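Local coordinates for putative O-GlcNAcase nagJ (Clostridium perfringens, PDB 6PV5), which probably acts as a hexosaminidase of glycoside hydrolase family 84, this chain being the N-terminal and catalytic part of a longer protein, at residues F156-Q164 / Y212-Y220; W200-M211 / P438-T449. All blocks are in the same frame, centred on the assembly; numbering follows the deposited sequence.

Helix 152-163 of the N-terminal mixed-sheet domain is the first of the contacting elements along the chain, and interaction 1 sets it against the end of helix 202-214 and the turn that leads into strand 219-222, closing a short loop that includes strand 188-192, the first of the barrel. Interaction 2 starts from the earlier turns of the same helix 202-214 and reaches forward over 200 residues to 438-449, which follows the last barrel strand, 431-436. Because 200-211 lies between the two segments of interaction 1 and 438-449 lies beyond both, the loops cross. Interaction 1 thus joins two domains, while interaction 2 ties the helix after the first barrel strand to the loop and helix after the last; Met217 and Thr449 touch between them.

Interaction 1 (F156-Q164 / Y212-Y220); sequences FYGVKSLKQ and YGEYKMNAY
Tyr157 and Lys216 each carry CG opposite the carbonyl carbon (chi1 -68° and -55°), and from there the two side chains run past each other in opposite directions, the lysine chain lying along one face of the tyrosine ring. This is the join between the N-terminal mixed-sheet domain, through helix 152-163, and the (beta/alpha)8 barrel, through the turn between helix 202-214 and strand 219-222. Lys216 CB stands 3.9 Å from the centroid of the Tyr157 ring, almost on its normal, a CH-pi contact. The rings of Tyr157 and Trp457, the latter on helix 446-457, meet nearly perpendicularly. The lysine chain is straight as far as CE and turns at chi4 (96°), so that NZ donates to Ser161 OG at 2.7 Å; the same hydroxyl is also hydrogen-bonded to Tyr132 OH, which ties the lysine to the sheet behind the helix. At the other end of the ring, a water in the ring plane lies 2.7 Å from Tyr157 OH and probably donates to Met217 O, while Asn218 CB packs against the hydroxyl; the Asn218 amide is held by Glu130 and the backbone of Arg189. One helical turn along, Lys160 passes over Gly213, its CG 3.6 Å from Gly213 O, and the edge of the Phe156 ring, at CE2, lies near the same oxygen. The partly exposed Glu214 crosses the lysine at about a right angle, and a salt bridge closes the edge of the joint, Lys160 NZ meeting Glu214 OE2 at 2.6 Å, nearly along the C-O axis.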
loop_
_atom_site.group_PDB
_atom_site.type_symbol
_atom_site.label_atom_id
_atom_site.label_comp_id
_atom_site.label_asym_id
_atom_site.label_seq_id
_atom_site.Cartn_x
_atom_site.Cartn_y
_atom_site.Cartn_z
ATOM N N PHE A 156 11.286 5.238 -16.514
ATOM C CA PHE A 156 9.880 4.872 -16.428
ATOM C C PHE A 156 9.153 5.725 -15.380
ATOM O O PHE A 156 8.102 6.291 -15.677
ATOM C CB PHE A 156 9.774 3.367 -16.184
ATOM C CG PHE A 156 8.392 2.772 -16.249
ATOM C CD1 PHE A 156 7.886 2.277 -17.442
ATOM C CD2 PHE A 156 7.615 2.655 -15.104
ATOM C CE1 PHE A 156 6.623 1.703 -17.496
ATOM C CE2 PHE A 156 6.358 2.073 -15.160
ATOM C CZ PHE A 156 5.862 1.599 -16.353
ATOM N N TYR A 157 9.739 5.861 -14.181
ATOM C CA TYR A 157 9.147 6.653 -13.111
ATOM C C TYR A 157 9.173 8.139 -13.450
ATOM O O TYR A 157 8.316 8.894 -12.998
ATOM C CB TYR A 157 9.844 6.432 -11.763
ATOM C CG TYR A 157 9.656 5.059 -11.166
ATOM C CD1 TYR A 157 8.579 4.262 -11.528
ATOM C CD2 TYR A 157 10.557 4.556 -10.242
ATOM C CE1 TYR A 157 8.416 2.988 -11.014
ATOM C CE2 TYR A 157 10.382 3.300 -9.685
ATOM C CZ TYR A 157 9.315 2.512 -10.073
ATOM O OH TYR A 157 9.169 1.260 -9.551
ATOM N N GLY A 158 10.187 8.560 -14.211
ATOM C CA GLY A 158 10.264 9.938 -14.674
ATOM C C GLY A 158 9.050 10.284 -15.527
ATOM O O GLY A 158 8.480 11.366 -15.386
ATOM N N VAL A 159 8.656 9.337 -16.388
ATOM C CA VAL A 159 7.524 9.518 -17.285
ATOM C C VAL A 159 6.209 9.464 -16.502
ATOM O O VAL A 159 5.271 10.197 -16.813
ATOM C CB VAL A 159 7.537 8.486 -18.428
ATOM C CG1 VAL A 159 6.323 8.643 -19.327
ATOM C CG2 VAL A 159 8.821 8.546 -19.244
ATOM N N LYS A 160 6.136 8.568 -15.506
ATOM C CA LYS A 160 4.969 8.477 -14.636
ATOM C C LYS A 160 4.760 9.815 -13.934
ATOM O O LYS A 160 3.627 10.259 -13.779
ATOM C CB LYS A 160 5.117 7.342 -13.615
ATOM C CG LYS A 160 5.019 5.935 -14.184
ATOM C CD LYS A 160 3.668 5.669 -14.801
ATOM C CE LYS A 160 3.517 4.251 -15.289
ATOM N NZ LYS A 160 2.106 3.964 -15.644
ATOM N N SER A 161 5.858 10.463 -13.529
ATOM C CA SER A 161 5.749 11.771 -12.904
ATOM C C SER A 161 5.360 12.818 -13.942
ATOM O O SER A 161 4.628 13.755 -13.617
ATOM C CB SER A 161 7.002 12.164 -12.177
ATOM O OG SER A 161 7.182 11.367 -11.019
ATOM N N LEU A 162 5.864 12.663 -15.179
ATOM C CA LEU A 162 5.500 13.591 -16.240
ATOM C C LEU A 162 3.997 13.501 -16.500
ATOM O O LEU A 162 3.344 14.533 -16.578
ATOM C CB LEU A 162 6.311 13.345 -17.519
ATOM C CG LEU A 162 6.003 14.326 -18.662
ATOM C CD1 LEU A 162 6.464 15.751 -18.337
ATOM C CD2 LEU A 162 6.555 13.852 -20.003
ATOM N N LYS A 163 3.466 12.267 -16.580
ATOM C CA LYS A 163 2.063 12.001 -16.878
ATOM C C LYS A 163 1.135 12.683 -15.871
ATOM O O LYS A 163 -0.016 12.952 -16.199
ATOM C CB LYS A 163 1.779 10.496 -16.973
ATOM N N GLN A 164 1.643 12.983 -14.669
ATOM C CA GLN A 164 0.872 13.648 -13.625
ATOM C C GLN A 164 1.081 15.160 -13.665
ATOM O O GLN A 164 0.406 15.896 -12.948
ATOM C CB GLN A 164 1.284 13.181 -12.226
ATOM C CG GLN A 164 1.030 11.712 -11.925
ATOM C CD GLN A 164 1.329 11.387 -10.477
ATOM O OE1 GLN A 164 1.448 12.260 -9.622
ATOM N NE2 GLN A 164 1.432 10.108 -10.181
ATOM N N TYR A 212 0.356 -0.295 -9.232
ATOM C CA TYR A 212 1.665 -0.247 -8.592
ATOM C C TYR A 212 2.679 0.553 -9.412
ATOM O O TYR A 212 3.383 1.404 -8.865
ATOM C CB TYR A 212 2.187 -1.655 -8.326
ATOM C CG TYR A 212 1.247 -2.520 -7.531
ATOM C CD1 TYR A 212 0.260 -1.969 -6.721
ATOM C CD2 TYR A 212 1.360 -3.901 -7.564
ATOM C CE1 TYR A 212 -0.607 -2.771 -5.993
ATOM C CE2 TYR A 212 0.498 -4.707 -6.836
ATOM C CZ TYR A 212 -0.488 -4.140 -6.042
ATOM O OH TYR A 212 -1.342 -4.938 -5.325
ATOM N N GLY A 213 2.715 0.298 -10.727
ATOM C CA GLY A 213 3.603 1.005 -11.642
ATOM C C GLY A 213 3.253 2.481 -11.744
ATOM O O GLY A 213 4.136 3.336 -11.840
ATOM N N GLU A 214 1.949 2.766 -11.688
ATOM C CA GLU A 214 1.473 4.134 -11.723
ATOM C C GLU A 214 2.029 4.942 -10.548
ATOM O O GLU A 214 2.285 6.140 -10.684
ATOM C CB GLU A 214 -0.056 4.142 -11.755
ATOM C CG GLU A 214 -0.628 5.496 -12.140
ATOM C CD GLU A 214 -0.622 5.827 -13.625
ATOM O OE1 GLU A 214 -1.343 6.777 -14.018
ATOM O OE2 GLU A 214 0.093 5.141 -14.392
ATOM N N TYR A 215 2.229 4.273 -9.401
ATOM C CA TYR A 215 2.552 4.984 -8.174
ATOM C C TYR A 215 3.910 4.549 -7.616
ATOM O O TYR A 215 4.219 4.809 -6.451
ATOM C CB TYR A 215 1.365 4.912 -7.207
ATOM C CG TYR A 215 0.185 5.657 -7.774
ATOM C CD1 TYR A 215 0.185 7.038 -7.778
ATOM C CD2 TYR A 215 -0.877 4.995 -8.376
ATOM C CE1 TYR A 215 -0.866 7.756 -8.317
ATOM C CE2 TYR A 215 -1.933 5.702 -8.936
ATOM C CZ TYR A 215 -1.922 7.088 -8.906
ATOM O OH TYR A 215 -2.919 7.839 -9.443
ATOM N N LYS A 216 4.697 3.885 -8.474
ATOM C CA LYS A 216 6.117 3.640 -8.267
ATOM C C LYS A 216 6.335 2.604 -7.165
ATOM O O LYS A 216 7.369 2.630 -6.502
ATOM C CB LYS A 216 6.885 4.940 -7.997
ATOM C CG LYS A 216 6.728 6.042 -9.044
ATOM C CD LYS A 216 7.559 7.257 -8.751
ATOM C CE LYS A 216 7.380 8.360 -9.771
ATOM N NZ LYS A 216 6.376 9.365 -9.340
ATOM N N MET A 217 5.383 1.677 -7.001
ATOM C CA MET A 217 5.641 0.481 -6.212
ATOM C C MET A 217 6.227 -0.576 -7.137
ATOM O O MET A 217 5.680 -0.829 -8.199
ATOM C CB MET A 217 4.366 -0.084 -5.585
ATOM C CG MET A 217 3.558 0.957 -4.820
ATOM S SD MET A 217 2.255 0.184 -3.802
ATOM C CE MET A 217 3.227 -0.404 -2.414
ATOM N N ASN A 218 7.291 -1.248 -6.683
ATOM C CA ASN A 218 8.170 -1.945 -7.606
ATOM C C ASN A 218 8.094 -3.447 -7.395
ATOM O O ASN A 218 8.892 -4.164 -7.975
ATOM C CB ASN A 218 9.612 -1.416 -7.526
ATOM C CG ASN A 218 10.311 -1.670 -6.200
ATOM O OD1 ASN A 218 9.730 -2.224 -5.263
ATOM N ND2 ASN A 218 11.577 -1.285 -6.111
ATOM N N ALA A 219 7.164 -3.940 -6.561
ATOM C CA ALA A 219 7.078 -5.385 -6.436
ATOM C C ALA A 219 5.675 -5.855 -6.066
ATOM O O ALA A 219 4.954 -5.202 -5.320
ATOM C CB ALA A 219 8.084 -5.885 -5.424
ATOM N N TYR A 220 5.347 -7.053 -6.543
ATOM C CA TYR A 220 4.144 -7.758 -6.164
ATOM C C TYR A 220 4.529 -9.157 -5.722
ATOM O O TYR A 220 5.052 -9.937 -6.513
ATOM C CB TYR A 220 3.164 -7.772 -7.345
ATOM C CG TYR A 220 2.028 -8.753 -7.225
ATOM C CD1 TYR A 220 1.101 -8.655 -6.194
ATOM C CD2 TYR A 220 1.868 -9.775 -8.149
ATOM C CE1 TYR A 220 0.066 -9.564 -6.071
ATOM C CE2 TYR A 220 0.825 -10.684 -8.051
ATOM C CZ TYR A 220 -0.082 -10.575 -7.010
ATOM O OH TYR A 220 -1.118 -11.463 -6.905
HETATM O O HOH W 1 6.891 0.179 -10.408
#

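Interaction 2 (W200-M211 / P438-T449); sequences WSQEERLDQIKM and PMRFSDASKIST. With EDO (1,2-ethanediol), chain E.
A largely polar, water-threaded contact joins the helix that follows the first strand of the (beta/alpha)8 barrel to the one that follows the last, where Trp200 and helix 202-214 meet the loop after strand 431-436 and the start of helix 446-457. Ser442 sits in the middle. Its CB lies over one face of the Trp200 indole, 3.9 Å from the centroid of the five-membered ring, and its OG takes a hydrogen bond from Gln208 NE2 at 2.8 Å, close to the amide plane. Tyr212 OH holds the other end of that amide, at Gln208 OE1. At the indole edge, Trp200 NE1 gives a weak bond to Met439 O. Trp200 CZ2 packs on Pro438 CG at 3.5 Å. Glu204, in a capping box with Ser201, reaches the loop through two waters, one bound to Ser442 N and the other to Asp443 N. Farther along the helix, Met211 SD rests on Lys446 CG at 3.6 Å. The extended Lys446 chain carries its ammonium between two carboxylates, which probably offsets their mutual repulsion: NZ lies 2.9 Å from Asp443 OD1, above the carboxylate plane, and 2.6 Å from Asp207 OD2, whose syn lone pair receives it.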
loop_
_atom_site.group_PDB
_atom_site.type_symbol
_atom_site.label_atom_id
_atom_site.label_comp_id
_atom_site.label_asym_id
_atom_site.label_seq_id
_atom_site.Cartn_x
_atom_site.Cartn_y
_atom_site.Cartn_z
ATOM N N TRP A 200 -7.683 -12.657 -4.938
ATOM C CA TRP A 200 -7.939 -11.756 -6.037
ATOM C C TRP A 200 -8.065 -12.578 -7.314
ATOM O O TRP A 200 -7.407 -13.611 -7.461
ATOM C CB TRP A 200 -6.820 -10.723 -6.160
ATOM C CG TRP A 200 -6.798 -9.708 -5.058
ATOM C CD1 TRP A 200 -7.767 -9.453 -4.129
ATOM C CD2 TRP A 200 -5.736 -8.777 -4.799
ATOM N NE1 TRP A 200 -7.387 -8.422 -3.310
ATOM C CE2 TRP A 200 -6.146 -7.980 -3.704
ATOM C CE3 TRP A 200 -4.481 -8.550 -5.374
ATOM C CZ2 TRP A 200 -5.330 -6.977 -3.182
ATOM C CZ3 TRP A 200 -3.683 -7.550 -4.859
ATOM C CH2 TRP A 200 -4.107 -6.771 -3.777
ATOM N N SER A 201 -8.964 -12.120 -8.184
ATOM C CA SER A 201 -9.144 -12.670 -9.508
ATOM C C SER A 201 -8.029 -12.129 -10.391
ATOM O O SER A 201 -7.326 -11.184 -10.009
ATOM C CB SER A 201 -10.494 -12.269 -10.061
ATOM O OG SER A 201 -10.528 -10.861 -10.239
ATOM N N GLN A 202 -7.942 -12.703 -11.599
ATOM C CA GLN A 202 -6.977 -12.319 -12.611
ATOM C C GLN A 202 -7.141 -10.840 -12.943
ATOM O O GLN A 202 -6.148 -10.120 -13.033
ATOM C CB GLN A 202 -7.149 -13.210 -13.851
ATOM C CG GLN A 202 -6.084 -12.989 -14.921
ATOM C CD GLN A 202 -4.701 -13.497 -14.566
ATOM O OE1 GLN A 202 -4.479 -14.127 -13.524
ATOM N NE2 GLN A 202 -3.741 -13.203 -15.436
ATOM N N GLU A 203 -8.391 -10.392 -13.155
ATOM C CA GLU A 203 -8.631 -8.992 -13.480
ATOM C C GLU A 203 -8.154 -8.092 -12.333
ATOM O O GLU A 203 -7.546 -7.054 -12.577
ATOM C CB GLU A 203 -10.105 -8.731 -13.828
ATOM N N GLU A 204 -8.421 -8.487 -11.084
ATOM C CA GLU A 204 -8.008 -7.666 -9.941
ATOM C C GLU A 204 -6.478 -7.583 -9.871
ATOM O O GLU A 204 -5.901 -6.502 -9.781
ATOM C CB GLU A 204 -8.648 -8.200 -8.657
ATOM C CG GLU A 204 -10.153 -7.985 -8.626
ATOM C CD GLU A 204 -10.906 -8.616 -7.470
ATOM O OE1 GLU A 204 -10.558 -9.749 -7.045
ATOM O OE2 GLU A 204 -11.848 -7.958 -6.977
ATOM N N ARG A 205 -5.820 -8.735 -9.983
ATOM C CA ARG A 205 -4.364 -8.803 -9.951
ATOM C C ARG A 205 -3.729 -7.898 -10.995
ATOM O O ARG A 205 -2.861 -7.087 -10.653
ATOM C CB ARG A 205 -3.926 -10.252 -10.077
ATOM C CG ARG A 205 -4.165 -11.009 -8.787
ATOM C CD ARG A 205 -3.847 -12.452 -9.036
ATOM N NE ARG A 205 -4.029 -13.136 -7.781
ATOM C CZ ARG A 205 -4.301 -14.426 -7.690
ATOM N NH1 ARG A 205 -4.452 -14.963 -6.494
ATOM N NH2 ARG A 205 -4.406 -15.171 -8.791
ATOM N N LEU A 206 -4.231 -7.984 -12.238
ATOM C CA LEU A 206 -3.695 -7.187 -13.326
ATOM C C LEU A 206 -3.966 -5.723 -13.044
ATOM O O LEU A 206 -3.130 -4.852 -13.303
ATOM C CB LEU A 206 -4.354 -7.604 -14.644
ATOM C CG LEU A 206 -3.950 -8.979 -15.177
ATOM C CD1 LEU A 206 -4.811 -9.375 -16.380
ATOM C CD2 LEU A 206 -2.472 -9.004 -15.547
ATOM N N ASP A 207 -5.178 -5.467 -12.543
ATOM C CA ASP A 207 -5.555 -4.106 -12.205
ATOM C C ASP A 207 -4.625 -3.598 -11.101
ATOM O O ASP A 207 -4.110 -2.496 -11.179
ATOM C CB ASP A 207 -7.036 -4.058 -11.821
ATOM C CG ASP A 207 -7.450 -2.693 -11.319
ATOM O OD1 ASP A 207 -7.421 -1.746 -12.118
ATOM O OD2 ASP A 207 -7.750 -2.589 -10.119
ATOM N N GLN A 208 -4.369 -4.424 -10.082
ATOM C CA GLN A 208 -3.459 -4.011 -9.013
ATOM C C GLN A 208 -2.054 -3.705 -9.555
ATOM O O GLN A 208 -1.476 -2.650 -9.267
ATOM C CB GLN A 208 -3.444 -5.053 -7.892
ATOM C CG GLN A 208 -4.719 -5.030 -7.065
ATOM C CD GLN A 208 -4.707 -4.050 -5.912
ATOM O OE1 GLN A 208 -3.650 -3.594 -5.457
ATOM N NE2 GLN A 208 -5.900 -3.720 -5.430
ATOM N N ILE A 209 -1.505 -4.614 -10.369
ATOM C CA ILE A 209 -0.156 -4.434 -10.894
ATOM C C ILE A 209 -0.015 -3.102 -11.626
ATOM O O ILE A 209 0.982 -2.402 -11.442
ATOM C CB ILE A 209 0.277 -5.627 -11.762
ATOM C CG1 ILE A 209 0.512 -6.871 -10.905
ATOM C CG2 ILE A 209 1.517 -5.269 -12.579
ATOM C CD1 ILE A 209 0.458 -8.163 -11.685
ATOM N N LYS A 210 -1.013 -2.732 -12.436
ATOM C CA LYS A 210 -0.943 -1.482 -13.178
ATOM C C LYS A 210 -0.910 -0.298 -12.215
ATOM O O LYS A 210 -0.253 0.709 -12.488
ATOM C CB LYS A 210 -2.134 -1.325 -14.134
ATOM N N MET A 211 -1.656 -0.410 -11.105
ATOM C CA MET A 211 -1.712 0.668 -10.132
ATOM C C MET A 211 -0.339 0.823 -9.467
ATOM O O MET A 211 0.090 1.940 -9.178
ATOM C CB MET A 211 -2.792 0.403 -9.070
ATOM C CG MET A 211 -2.911 1.541 -8.084
ATOM S SD MET A 211 -4.090 1.211 -6.734
ATOM C CE MET A 211 -3.142 0.118 -5.680
ATOM N N PRO A 438 -2.749 -6.352 1.920
ATOM C CA PRO A 438 -4.037 -5.678 1.725
ATOM C C PRO A 438 -5.181 -6.600 2.136
ATOM O O PRO A 438 -4.958 -7.713 2.616
ATOM C CB PRO A 438 -3.999 -5.413 0.204
ATOM C CG PRO A 438 -3.326 -6.686 -0.345
ATOM C CD PRO A 438 -2.298 -7.065 0.705
ATOM N N MET A 439 -6.414 -6.114 1.943
ATOM C CA MET A 439 -7.627 -6.876 2.191
ATOM C C MET A 439 -7.914 -7.779 0.992
ATOM O O MET A 439 -7.520 -7.457 -0.133
ATOM C CB MET A 439 -8.821 -5.918 2.333
ATOM C CG MET A 439 -8.760 -5.044 3.579
ATOM S SD MET A 439 -10.267 -4.040 3.794
ATOM C CE MET A 439 -9.974 -2.794 2.550
ATOM N N ARG A 440 -8.714 -8.828 1.219
ATOM C CA ARG A 440 -9.165 -9.645 0.103
ATOM C C ARG A 440 -9.997 -8.807 -0.867
ATOM O O ARG A 440 -10.187 -9.218 -2.011
ATOM C CB ARG A 440 -9.898 -10.897 0.590
ATOM C CG ARG A 440 -11.341 -10.680 1.023
ATOM C CD ARG A 440 -11.989 -12.050 1.199
ATOM N NE ARG A 440 -13.436 -12.005 1.385
ATOM C CZ ARG A 440 -14.041 -11.918 2.573
ATOM N NH1 ARG A 440 -13.323 -11.876 3.687
ATOM N NH2 ARG A 440 -15.362 -11.865 2.640
ATOM N N PHE A 441 -10.471 -7.634 -0.404
ATOM C CA PHE A 441 -11.277 -6.708 -1.197
ATOM C C PHE A 441 -10.363 -5.740 -1.925
ATOM O O PHE A 441 -9.830 -4.803 -1.321
ATOM C CB PHE A 441 -12.255 -5.913 -0.326
ATOM C CG PHE A 441 -13.119 -6.794 0.546
ATOM C CD1 PHE A 441 -14.153 -7.545 -0.005
ATOM C CD2 PHE A 441 -12.863 -6.908 1.906
ATOM C CE1 PHE A 441 -14.913 -8.387 0.798
ATOM C CE2 PHE A 441 -13.631 -7.728 2.719
ATOM C CZ PHE A 441 -14.657 -8.471 2.158
ATOM N N SER A 442 -10.203 -5.973 -3.232
ATOM C CA SER A 442 -9.152 -5.336 -4.003
ATOM C C SER A 442 -9.379 -3.831 -4.099
ATOM O O SER A 442 -8.515 -3.037 -3.734
ATOM C CB SER A 442 -9.053 -5.943 -5.377
ATOM O OG SER A 442 -8.121 -5.211 -6.151
ATOM N N ASP A 443 -10.529 -3.421 -4.639
ATOM C CA ASP A 443 -10.717 -1.991 -4.835
ATOM C C ASP A 443 -10.717 -1.266 -3.493
ATOM O O ASP A 443 -10.189 -0.172 -3.382
ATOM C CB ASP A 443 -11.872 -1.696 -5.795
ATOM C CG ASP A 443 -11.443 -1.873 -7.242
ATOM O OD1 ASP A 443 -11.040 -0.851 -7.878
ATOM O OD2 ASP A 443 -11.491 -3.023 -7.721
ATOM N N ALA A 444 -11.257 -1.903 -2.454
ATOM C CA ALA A 444 -11.408 -1.229 -1.170
ATOM C C ALA A 444 -10.040 -1.055 -0.490
ATOM O O ALA A 444 -9.889 -0.193 0.381
ATOM C CB ALA A 444 -12.399 -1.981 -0.302
ATOM N N SER A 445 -9.042 -1.838 -0.940
ATOM C CA SER A 445 -7.677 -1.806 -0.417
ATOM C C SER A 445 -6.890 -0.638 -1.016
ATOM O O SER A 445 -5.811 -0.311 -0.553
ATOM C CB SER A 445 -6.956 -3.090 -0.732
ATOM O OG SER A 445 -7.315 -4.095 0.186
ATOM N N LYS A 446 -7.397 -0.024 -2.077
ATOM C CA LYS A 446 -6.531 0.887 -2.808
ATOM C C LYS A 446 -6.119 2.128 -2.010
ATOM O O LYS A 446 -4.981 2.541 -2.120
ATOM C CB LYS A 446 -7.094 1.211 -4.190
ATOM C CG LYS A 446 -7.067 0.015 -5.123
ATOM C CD LYS A 446 -7.571 0.342 -6.514
ATOM C CE LYS A 446 -7.659 -0.886 -7.405
ATOM N NZ LYS A 446 -8.254 -0.518 -8.715
ATOM N N ILE A 447 -7.046 2.770 -1.288
ATOM C CA ILE A 447 -6.717 3.985 -0.565
ATOM C C ILE A 447 -5.525 3.763 0.364
ATOM O O ILE A 447 -4.541 4.505 0.269
ATOM C CB ILE A 447 -7.942 4.645 0.116
ATOM C CG1 ILE A 447 -8.919 5.194 -0.931
ATOM C CG2 ILE A 447 -7.509 5.753 1.067
ATOM C CD1 ILE A 447 -10.356 5.200 -0.461
ATOM N N SER A 448 -5.584 2.731 1.214
ATOM C CA SER A 448 -4.508 2.481 2.154
ATOM C C SER A 448 -3.219 2.152 1.402
ATOM O O SER A 448 -2.175 2.707 1.716
ATOM C CB SER A 448 -4.878 1.402 3.148
ATOM O OG SER A 448 -6.115 1.724 3.779
ATOM N N THR A 449 -3.310 1.253 0.406
ATOM C CA THR A 449 -2.170 0.835 -0.393
ATOM C C THR A 449 -1.443 2.032 -1.022
ATOM O O THR A 449 -0.212 2.044 -1.082
ATOM C CB THR A 449 -2.548 -0.220 -1.434
ATOM O OG1 THR A 449 -3.202 -1.286 -0.750
ATOM C CG2 THR A 449 -1.332 -0.811 -2.110
HETATM C C1 EDO E . -15.856 -13.159 -1.575
HETATM O O1 EDO E . -16.189 -13.851 -0.379
HETATM C C2 EDO E . -15.565 -11.715 -1.373
HETATM O O2 EDO E . -14.254 -11.298 -1.757
HETATM O O HOH W 2 -11.824 -8.301 -4.365
HETATM O O HOH W 3 -12.058 -5.040 -6.343
HETATM O O HOH W 4 -9.077 -4.043 -8.449
HETATM O O HOH W 5 -4.665 -2.188 -3.297
#